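Local coordinates for fibronectin-binding protein BBK32 (Borrelia burgdorferi, PDB 6N1L) that binds fibronectin and, through the complement inhibitory domain described here, probably targets C1r to block the classical pathway of complement, at residues A[96-101]-A[141-146]; A[17-22]-A[77-82]; A[36-41]-A[121-126]. One frame throughout, in Å; residues are numbered along the deposited sequence.

In the fold
The three contacts illustrate how an elongated antiparallel bundle changes its bonding along its length. Contacts 1 and 2 lie on the same side of the chain's centre and touch through Gln144, which reaches back to helix 9-44; contact 3 lies on the opposite side, about 32 Å from contact 1 between centres. Helix 122-147 serves contacts 1 and 3, and helix 9-44 serves contacts 2 and 3. Contact 2 is a surface contact in which a tyrosine ring packs on serine and asparagine, whereas the other two are partly buried. Contact 1 combines aliphatic packing with a water-bridged charge pair, and contact 3 relies on aromatic rings and a hydroxyl hydrogen bond.

Contact 1. Residues A[96-101]-A[141-146]; sequences THAKRK and KEVQGI
Ala98, Lys101, Val143 and Ile146 make the apolar part of this contact, on facing sides of two helices. The methyl of Ala98 meets one branch of Ile146, with CB of Ala98 3.9 Å from CG2 of Ile146. The other branch of the isoleucine runs out toward the lysine and ends against its aliphatic stem, CD1 of Ile146 lying 3.8 Å from CD of Lys101. Val143, which is buried, packs on the same lysine: its CG2 lies 3.9 Å from CB of Lys101 and also touches CE, the two side chains running past each other in opposite senses.

His97 adds an aromatic contact at the margin. Its ND1 approaches CD1 of Ile146 to 3.4 Å, the methyl arriving obliquely to the ring, while CD of Lys101, one turn further along, lies over one imidazole face near the rim. The isoleucine methyl is thus shared by a ring and a lysine chain.

The two segments belong to consecutive long helices, 93-117 and 122-147, which form an antiparallel helical hairpin within the four-helix bundle; their local axes approach to 9.3 Å and run at 164°. Helix 9-44 adjoins the hairpin, where Gln144 rests on Val20.

Polar interactions occupy the outer side. Lys101 bends at its far end (chi3 64°, chi4 53°), which carries the ammonium across toward Glu142, and NZ of Lys101 stands 3.9 Å from OE1 of Glu142, a long salt bridge. A water makes good the gap: it accepts from NZ of Lys101 at 3.1 Å and donates to OE1 of Glu142 at 2.8 Å.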
loop_
_atom_site.group_PDB
_atom_site.type_symbol
_atom_site.label_atom_id
_atom_site.label_comp_id
_atom_site.label_asym_id
_atom_site.label_seq_id
_atom_site.Cartn_x
_atom_site.Cartn_y
_atom_site.Cartn_z
ATOM N N THR A 96 13.453 -16.343 -10.265
ATOM C CA THR A 96 13.844 -16.511 -8.868
ATOM C C THR A 96 14.269 -15.179 -8.265
ATOM O O THR A 96 14.089 -14.959 -7.062
ATOM C CB THR A 96 14.967 -17.547 -8.712
ATOM O OG1 THR A 96 16.083 -17.193 -9.540
ATOM C CG2 THR A 96 14.472 -18.952 -9.057
ATOM N N HIS A 97 14.826 -14.279 -9.080
ATOM C CA HIS A 97 15.138 -12.943 -8.590
ATOM C C HIS A 97 13.865 -12.183 -8.226
ATOM O O HIS A 97 13.826 -11.481 -7.209
ATOM C CB HIS A 97 15.938 -12.170 -9.635
ATOM C CG HIS A 97 16.312 -10.789 -9.199
ATOM N ND1 HIS A 97 16.134 -9.681 -9.999
ATOM C CD2 HIS A 97 16.845 -10.337 -8.038
ATOM C CE1 HIS A 97 16.544 -8.605 -9.352
ATOM N NE2 HIS A 97 16.980 -8.976 -8.162
ATOM N N ALA A 98 12.828 -12.294 -9.056
ATOM C CA ALA A 98 11.533 -11.718 -8.701
ATOM C C ALA A 98 11.027 -12.281 -7.379
ATOM O O ALA A 98 10.531 -11.536 -6.526
ATOM C CB ALA A 98 10.522 -11.974 -9.813
ATOM N N LYS A 99 11.132 -13.596 -7.188
ATOM C CA LYS A 99 10.714 -14.176 -5.913
ATOM C C LYS A 99 11.490 -13.569 -4.746
ATOM O O LYS A 99 10.922 -13.296 -3.679
ATOM C CB LYS A 99 10.884 -15.698 -5.956
ATOM C CG LYS A 99 10.391 -16.441 -4.721
ATOM C CD LYS A 99 11.504 -16.642 -3.706
ATOM C CE LYS A 99 11.138 -17.712 -2.693
ATOM N NZ LYS A 99 12.271 -17.967 -1.758
ATOM N N ARG A 100 12.797 -13.355 -4.918
ATOM C CA ARG A 100 13.575 -12.786 -3.828
ATOM C C ARG A 100 13.125 -11.364 -3.502
ATOM O O ARG A 100 13.055 -10.982 -2.329
ATOM C CB ARG A 100 15.063 -12.831 -4.179
ATOM C CG ARG A 100 15.604 -14.256 -4.197
ATOM C CD ARG A 100 17.134 -14.273 -4.350
ATOM N NE ARG A 100 17.543 -13.876 -5.696
ATOM C CZ ARG A 100 17.681 -14.716 -6.716
ATOM N NH1 ARG A 100 17.442 -16.013 -6.553
ATOM N NH2 ARG A 100 18.057 -14.261 -7.904
ATOM N N LYS A 101 12.809 -10.569 -4.524
ATOM C CA LYS A 101 12.336 -9.211 -4.260
ATOM C C LYS A 101 10.997 -9.231 -3.531
ATOM O O LYS A 101 10.770 -8.438 -2.615
ATOM C CB LYS A 101 12.214 -8.433 -5.566
ATOM C CG LYS A 101 13.546 -8.165 -6.263
ATOM C CD LYS A 101 13.342 -7.442 -7.595
ATOM C CE LYS A 101 12.748 -6.050 -7.403
ATOM N NZ LYS A 101 13.535 -5.219 -6.436
ATOM N N LYS A 141 6.703 -2.701 -9.522
ATOM C CA LYS A 141 6.708 -2.476 -10.963
ATOM C C LYS A 141 7.930 -3.120 -11.612
ATOM O O LYS A 141 7.839 -3.660 -12.721
ATOM C CB LYS A 141 6.660 -0.975 -11.258
ATOM C CG LYS A 141 5.274 -0.362 -11.079
ATOM C CD LYS A 141 5.341 1.165 -11.025
ATOM C CE LYS A 141 4.001 1.770 -10.653
ATOM N NZ LYS A 141 2.999 1.646 -11.751
ATOM N N GLU A 142 9.080 -3.063 -10.936
ATOM C CA GLU A 142 10.263 -3.784 -11.407
ATOM C C GLU A 142 10.002 -5.283 -11.481
ATOM O O GLU A 142 10.392 -5.943 -12.455
ATOM C CB GLU A 142 11.444 -3.500 -10.489
ATOM C CG GLU A 142 12.215 -2.256 -10.870
ATOM C CD GLU A 142 12.747 -1.492 -9.673
ATOM O OE1 GLU A 142 13.286 -2.125 -8.735
ATOM O OE2 GLU A 142 12.627 -0.245 -9.676
ATOM N N VAL A 143 9.357 -5.841 -10.451
ATOM C CA VAL A 143 9.038 -7.267 -10.439
ATOM C C VAL A 143 8.243 -7.639 -11.679
ATOM O O VAL A 143 8.523 -8.649 -12.340
ATOM C CB VAL A 143 8.276 -7.634 -9.150
ATOM C CG1 VAL A 143 7.514 -8.941 -9.331
ATOM C CG2 VAL A 143 9.228 -7.702 -7.965
ATOM N N GLN A 144 7.245 -6.821 -12.020
ATOM C CA GLN A 144 6.429 -7.097 -13.194
ATOM C C GLN A 144 7.267 -7.147 -14.462
ATOM O O GLN A 144 7.004 -7.973 -15.343
ATOM C CB GLN A 144 5.324 -6.049 -13.321
ATOM C CG GLN A 144 4.246 -6.151 -12.249
ATOM C CD GLN A 144 3.352 -7.379 -12.411
ATOM O OE1 GLN A 144 3.832 -8.508 -12.565
ATOM N NE2 GLN A 144 2.047 -7.162 -12.375
ATOM N N GLY A 145 8.284 -6.295 -14.567
ATOM C CA GLY A 145 9.136 -6.330 -15.745
ATOM C C GLY A 145 10.046 -7.536 -15.777
ATOM O O GLY A 145 10.332 -8.085 -16.849
ATOM N N ILE A 146 10.526 -7.968 -14.606
ATOM C CA ILE A 146 11.476 -9.070 -14.513
ATOM C C ILE A 146 10.872 -10.378 -15.009
ATOM O O ILE A 146 11.592 -11.249 -15.515
ATOM C CB ILE A 146 11.987 -9.178 -13.059
ATOM C CG1 ILE A 146 12.956 -8.032 -12.762
ATOM C CG2 ILE A 146 12.653 -10.522 -12.795
ATOM C CD1 ILE A 146 13.503 -8.030 -11.353
HETATM O O HOH W 1 13.905 -2.135 -5.986
#

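Contact 2. Residues A[17-22]-A[77-82]; sequences KYNVDS and LNYIQV
Asn19 and Tyr79 mark the place where the two backbones come closest, their CA atoms 5.2 Å apart. The segments run antiparallel at 158°, and their local axes approach to 8.4 Å, near enough for side-chain stems to meet the opposing main chain: CB of Asn19 lies 3.5 Å from O of Tyr79, and reciprocally CB of Tyr79 lies 3.6 Å from O of Asn19.

The phenol ring of Tyr79 lies against Ser22 and Asn19. Ser22 presses its CB onto one face, 3.3 Å from the ring centroid and only 9° off the normal, so that the CH-pi contact falls almost exactly over the centre. Asn19 approaches the same ring from its rim instead, OD1 lying in the ring plane 3.4 Å from CD1 of Tyr79. The amide is also flanked by Val82, whose CG1 touches both OD1 and ND2 of Asn19.

The serine hydroxyl is directed back along its own helix. With OG turned beside its own backbone N (chi1 -57°), it donates to O of Tyr18 at 3.0 Å. That carbonyl also receives N of Ser22, the two donors arriving from opposite faces of its plane. Asn19 likewise spends its ND2 on the carbonyl of Gly15 in the same helix, while Ile80 and Val20 face the interior and reach Leu140 of helix 122-147.

The hydrogen bonds described for Ser22 OG and Asn19 ND2 thus stay within helix 9-44, and the grip on helix 66-87 comes from carbon-ring contact and close fit. The short side chains of Ser22 and Asn19 are consistent with the close approach of the axes, with the larger Tyr79 ring lying over the serine at the bundle surface.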
loop_
_atom_site.group_PDB
_atom_site.type_symbol
_atom_site.label_atom_id
_atom_site.label_comp_id
_atom_site.label_asym_id
_atom_site.label_seq_id
_atom_site.Cartn_x
_atom_site.Cartn_y
_atom_site.Cartn_z
ATOM N N LYS A 17 1.715 -12.342 -11.562
ATOM C CA LYS A 17 1.416 -11.080 -12.228
ATOM C C LYS A 17 0.102 -10.488 -11.731
ATOM O O LYS A 17 0.011 -9.278 -11.484
ATOM C CB LYS A 17 1.381 -11.284 -13.743
ATOM C CG LYS A 17 1.047 -10.020 -14.521
ATOM C CD LYS A 17 0.325 -10.333 -15.823
ATOM C CE LYS A 17 -0.546 -9.163 -16.262
ATOM N NZ LYS A 17 -1.874 -9.636 -16.739
ATOM N N TYR A 18 -0.921 -11.324 -11.552
ATOM C CA TYR A 18 -2.204 -10.817 -11.081
ATOM C C TYR A 18 -2.089 -10.253 -9.670
ATOM O O TYR A 18 -2.608 -9.167 -9.374
ATOM C CB TYR A 18 -3.266 -11.916 -11.110
ATOM C CG TYR A 18 -4.524 -11.489 -10.394
ATOM C CD1 TYR A 18 -5.434 -10.636 -11.011
ATOM C CD2 TYR A 18 -4.797 -11.918 -9.099
ATOM C CE1 TYR A 18 -6.582 -10.222 -10.360
ATOM C CE2 TYR A 18 -5.948 -11.509 -8.440
ATOM C CZ TYR A 18 -6.837 -10.664 -9.077
ATOM O OH TYR A 18 -7.984 -10.251 -8.426
ATOM N N ASN A 19 -1.428 -10.990 -8.778
ATOM C CA ASN A 19 -1.387 -10.558 -7.386
ATOM C C ASN A 19 -0.470 -9.356 -7.197
ATOM O O ASN A 19 -0.753 -8.495 -6.353
ATOM C CB ASN A 19 -0.975 -11.724 -6.489
ATOM C CG ASN A 19 -2.113 -12.704 -6.261
ATOM O OD1 ASN A 19 -2.913 -12.542 -5.338
ATOM N ND2 ASN A 19 -2.201 -13.725 -7.115
ATOM N N VAL A 20 0.614 -9.264 -7.975
ATOM C CA VAL A 20 1.466 -8.081 -7.907
ATOM C C VAL A 20 0.713 -6.856 -8.422
ATOM O O VAL A 20 0.765 -5.771 -7.819
ATOM C CB VAL A 20 2.774 -8.323 -8.680
ATOM C CG1 VAL A 20 3.574 -7.037 -8.788
ATOM C CG2 VAL A 20 3.597 -9.400 -7.976
ATOM N N ASP A 21 -0.021 -7.014 -9.526
ATOM C CA ASP A 21 -0.827 -5.906 -10.038
ATOM C C ASP A 21 -1.846 -5.448 -9.010
ATOM O O ASP A 21 -2.049 -4.241 -8.818
ATOM C CB ASP A 21 -1.544 -6.318 -11.325
ATOM C CG ASP A 21 -0.733 -6.028 -12.578
ATOM O OD1 ASP A 21 0.374 -5.448 -12.468
ATOM O OD2 ASP A 21 -1.207 -6.393 -13.680
ATOM N N SER A 22 -2.508 -6.397 -8.342
ATOM C CA SER A 22 -3.463 -6.041 -7.301
ATOM C C SER A 22 -2.778 -5.348 -6.135
ATOM O O SER A 22 -3.358 -4.455 -5.512
ATOM C CB SER A 22 -4.202 -7.281 -6.814
ATOM O OG SER A 22 -4.854 -7.939 -7.889
ATOM N N LEU A 77 -0.741 -7.011 2.160
ATOM C CA LEU A 77 0.046 -8.150 2.620
ATOM C C LEU A 77 -0.438 -9.448 1.984
ATOM O O LEU A 77 0.362 -10.256 1.486
ATOM C CB LEU A 77 -0.012 -8.246 4.143
ATOM C CG LEU A 77 0.838 -9.324 4.814
ATOM C CD1 LEU A 77 2.324 -9.220 4.396
ATOM C CD2 LEU A 77 0.682 -9.286 6.333
ATOM N N ASN A 78 -1.754 -9.665 1.991
ATOM C CA ASN A 78 -2.285 -10.914 1.449
ATOM C C ASN A 78 -1.928 -11.085 -0.023
ATOM O O ASN A 78 -1.545 -12.184 -0.445
ATOM C CB ASN A 78 -3.800 -10.975 1.651
ATOM C CG ASN A 78 -4.183 -11.196 3.101
ATOM O OD1 ASN A 78 -3.352 -11.578 3.922
ATOM N ND2 ASN A 78 -5.464 -10.973 3.423
ATOM N N TYR A 79 -2.041 -10.018 -0.824
ATOM C CA TYR A 79 -1.672 -10.126 -2.231
ATOM C C TYR A 79 -0.200 -10.508 -2.378
ATOM O O TYR A 79 0.149 -11.349 -3.219
ATOM C CB TYR A 79 -1.957 -8.815 -2.964
ATOM C CG TYR A 79 -3.405 -8.621 -3.389
ATOM C CD1 TYR A 79 -4.117 -9.653 -4.000
ATOM C CD2 TYR A 79 -4.058 -7.410 -3.179
ATOM C CE1 TYR A 79 -5.441 -9.477 -4.392
ATOM C CE2 TYR A 79 -5.374 -7.226 -3.562
ATOM C CZ TYR A 79 -6.061 -8.259 -4.170
ATOM O OH TYR A 79 -7.368 -8.070 -4.551
ATOM N N ILE A 80 0.677 -9.912 -1.568
ATOM C CA ILE A 80 2.103 -10.229 -1.675
ATOM C C ILE A 80 2.386 -11.633 -1.147
ATOM O O ILE A 80 3.244 -12.350 -1.681
ATOM C CB ILE A 80 2.950 -9.167 -0.944
ATOM C CG1 ILE A 80 2.803 -7.812 -1.640
ATOM C CG2 ILE A 80 4.437 -9.570 -0.884
ATOM C CD1 ILE A 80 3.118 -7.853 -3.109
ATOM N N GLN A 81 1.674 -12.056 -0.099
ATOM C CA GLN A 81 1.930 -13.383 0.456
ATOM C C GLN A 81 1.528 -14.474 -0.526
ATOM O O GLN A 81 2.229 -15.490 -0.646
ATOM C CB GLN A 81 1.211 -13.554 1.793
ATOM C CG GLN A 81 1.832 -12.729 2.902
ATOM C CD GLN A 81 1.213 -13.000 4.255
ATOM O OE1 GLN A 81 0.009 -13.216 4.362
ATOM N NE2 GLN A 81 2.038 -12.980 5.298
ATOM N N VAL A 82 0.430 -14.263 -1.265
ATOM C CA VAL A 82 0.069 -15.179 -2.349
ATOM C C VAL A 82 1.124 -15.142 -3.452
ATOM O O VAL A 82 1.474 -16.183 -4.034
ATOM C CB VAL A 82 -1.324 -14.834 -2.902
ATOM C CG1 VAL A 82 -1.634 -15.660 -4.163
ATOM C CG2 VAL A 82 -2.382 -15.046 -1.839
#

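Contact 3. Residues A[36-41]-A[121-126]; sequences LFSTKL and NLYEAY
Phe37 and Tyr123 form a T-shaped aromatic pair where the C-terminal part of helix 9-44 meets the first turn of helix 122-147, at the end of the bundle. Tyr123 directs its edge toward the face of Phe37, with the planes at 82° and the ring centroids 5.5 Å apart. The Phe37 ring in turn lodges against the start of the other helix: CE2 of Phe37 is 3.7 Å from N of Tyr123 and 3.9 Å from CG of Leu122, while its CD2 touches Tyr126.

Leu41 packs on both rings. Its CD1 sits over one face of Tyr123, 3.7 Å from the ring centroid and 25° off the normal, and also lies over the rim of a Phe37 face. With CG of Tyr123 anti to the backbone N (chi1 -168°), the ring extends toward helix 9-44, and its OH donates to OG of Ser38 at 3.0 Å. OG of Ser38 is also bonded to O of Tyr34, so the phenol is tied through the serine to the backbone of helix 9-44.

Asn121 fixes the start of the second helix, its OD1 accepting from N of Glu124 at 2.9 Å in the carbonyl plane, on a lone pair. Phe37 also stacks on Phe64 in the loop before helix 66-87. A T-shaped aromatic pair beside an asparagine N-cap thus joins helices 9-44 and 122-147 near one end of an antiparallel four-helix bundle.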
loop_
_atom_site.group_PDB
_atom_site.type_symbol
_atom_site.label_atom_id
_atom_site.label_comp_id
_atom_site.label_asym_id
_atom_site.label_seq_id
_atom_site.Cartn_x
_atom_site.Cartn_y
_atom_site.Cartn_z
ATOM N N LEU A 36 -6.181 12.549 0.020
ATOM C CA LEU A 36 -7.495 13.102 0.331
ATOM C C LEU A 36 -7.580 13.543 1.787
ATOM O O LEU A 36 -8.063 14.646 2.084
ATOM C CB LEU A 36 -8.578 12.071 -0.001
ATOM C CG LEU A 36 -10.014 12.618 0.082
ATOM C CD1 LEU A 36 -10.185 13.679 -0.958
ATOM C CD2 LEU A 36 -11.017 11.477 -0.153
ATOM N N PHE A 37 -7.134 12.686 2.716
ATOM C CA PHE A 37 -7.093 13.029 4.134
ATOM C C PHE A 37 -6.335 14.339 4.338
ATOM O O PHE A 37 -6.828 15.264 4.997
ATOM C CB PHE A 37 -6.437 11.864 4.891
ATOM C CG PHE A 37 -6.506 11.927 6.392
ATOM C CD1 PHE A 37 -7.382 12.757 7.061
ATOM C CD2 PHE A 37 -5.675 11.108 7.141
ATOM C CE1 PHE A 37 -7.416 12.774 8.440
ATOM C CE2 PHE A 37 -5.705 11.123 8.519
ATOM C CZ PHE A 37 -6.581 11.954 9.171
ATOM N N SER A 38 -5.149 14.445 3.720
ATOM C CA SER A 38 -4.339 15.659 3.828
ATOM C C SER A 38 -5.107 16.909 3.412
ATOM O O SER A 38 -5.035 17.942 4.093
ATOM C CB SER A 38 -3.071 15.522 2.982
ATOM O OG SER A 38 -2.260 14.469 3.464
ATOM N N THR A 39 -5.861 16.837 2.311
ATOM C CA THR A 39 -6.587 18.019 1.853
ATOM C C THR A 39 -7.697 18.422 2.820
ATOM O O THR A 39 -7.960 19.619 2.976
ATOM C CB THR A 39 -7.161 17.825 0.444
ATOM O OG1 THR A 39 -8.212 16.847 0.433
ATOM C CG2 THR A 39 -6.062 17.414 -0.531
ATOM N N LYS A 40 -8.347 17.455 3.482
ATOM C CA LYS A 40 -9.374 17.807 4.463
ATOM C C LYS A 40 -8.770 18.520 5.664
ATOM O O LYS A 40 -9.377 19.451 6.215
ATOM C CB LYS A 40 -10.124 16.559 4.936
ATOM C CG LYS A 40 -10.765 15.719 3.873
ATOM C CD LYS A 40 -11.580 16.521 2.888
ATOM C CE LYS A 40 -12.158 15.613 1.837
ATOM N NZ LYS A 40 -12.918 16.367 0.834
ATOM N N LEU A 41 -7.592 18.071 6.106
ATOM C CA LEU A 41 -6.908 18.711 7.219
ATOM C C LEU A 41 -6.468 20.115 6.841
ATOM O O LEU A 41 -6.556 21.043 7.658
ATOM C CB LEU A 41 -5.703 17.867 7.654
ATOM C CG LEU A 41 -6.040 16.471 8.199
ATOM C CD1 LEU A 41 -4.777 15.637 8.371
ATOM C CD2 LEU A 41 -6.810 16.536 9.513
ATOM N N ASN A 121 -2.106 8.524 16.494
ATOM C CA ASN A 121 -2.661 9.536 15.606
ATOM C C ASN A 121 -2.701 9.014 14.173
ATOM O O ASN A 121 -1.669 8.603 13.635
ATOM C CB ASN A 121 -1.816 10.802 15.698
ATOM C CG ASN A 121 -2.345 11.920 14.831
ATOM O OD1 ASN A 121 -1.955 12.062 13.670
ATOM N ND2 ASN A 121 -3.222 12.743 15.400
ATOM N N LEU A 122 -3.889 9.047 13.555
ATOM C CA LEU A 122 -4.070 8.434 12.237
ATOM C C LEU A 122 -3.216 9.120 11.177
ATOM O O LEU A 122 -2.568 8.455 10.360
ATOM C CB LEU A 122 -5.544 8.462 11.824
ATOM C CG LEU A 122 -5.807 7.792 10.467
ATOM C CD1 LEU A 122 -5.193 6.386 10.436
ATOM C CD2 LEU A 122 -7.287 7.735 10.106
ATOM N N TYR A 123 -3.219 10.455 11.152
ATOM C CA TYR A 123 -2.401 11.145 10.162
ATOM C C TYR A 123 -0.924 10.813 10.346
ATOM O O TYR A 123 -0.189 10.649 9.364
ATOM C CB TYR A 123 -2.625 12.658 10.226
ATOM C CG TYR A 123 -2.025 13.356 9.030
ATOM C CD1 TYR A 123 -2.540 13.139 7.756
ATOM C CD2 TYR A 123 -0.930 14.191 9.164
ATOM C CE1 TYR A 123 -1.986 13.752 6.646
ATOM C CE2 TYR A 123 -0.372 14.817 8.060
ATOM C CZ TYR A 123 -0.908 14.591 6.805
ATOM O OH TYR A 123 -0.365 15.201 5.696
ATOM N N GLU A 124 -0.475 10.708 11.597
ATOM C CA GLU A 124 0.903 10.316 11.858
ATOM C C GLU A 124 1.177 8.898 11.375
ATOM O O GLU A 124 2.296 8.601 10.943
ATOM C CB GLU A 124 1.210 10.427 13.350
ATOM C CG GLU A 124 1.195 11.853 13.883
ATOM C CD GLU A 124 2.224 12.725 13.199
ATOM O OE1 GLU A 124 3.409 12.324 13.169
ATOM O OE2 GLU A 124 1.847 13.804 12.689
ATOM N N ALA A 125 0.185 8.012 11.470
ATOM C CA ALA A 125 0.354 6.645 10.978
ATOM C C ALA A 125 0.586 6.639 9.470
ATOM O O ALA A 125 1.519 5.991 8.977
ATOM C CB ALA A 125 -0.866 5.801 11.352
ATOM N N TYR A 126 -0.238 7.381 8.726
ATOM C CA TYR A 126 -0.020 7.541 7.289
ATOM C C TYR A 126 1.361 8.120 7.008
ATOM O O TYR A 126 2.110 7.589 6.184
ATOM C CB TYR A 126 -1.112 8.433 6.679
ATOM C CG TYR A 126 -2.382 7.716 6.283
ATOM C CD1 TYR A 126 -2.470 6.999 5.088
ATOM C CD2 TYR A 126 -3.507 7.754 7.107
ATOM C CE1 TYR A 126 -3.628 6.350 4.722
ATOM C CE2 TYR A 126 -4.677 7.108 6.758
ATOM C CZ TYR A 126 -4.741 6.400 5.565
ATOM O OH TYR A 126 -5.890 5.753 5.222
#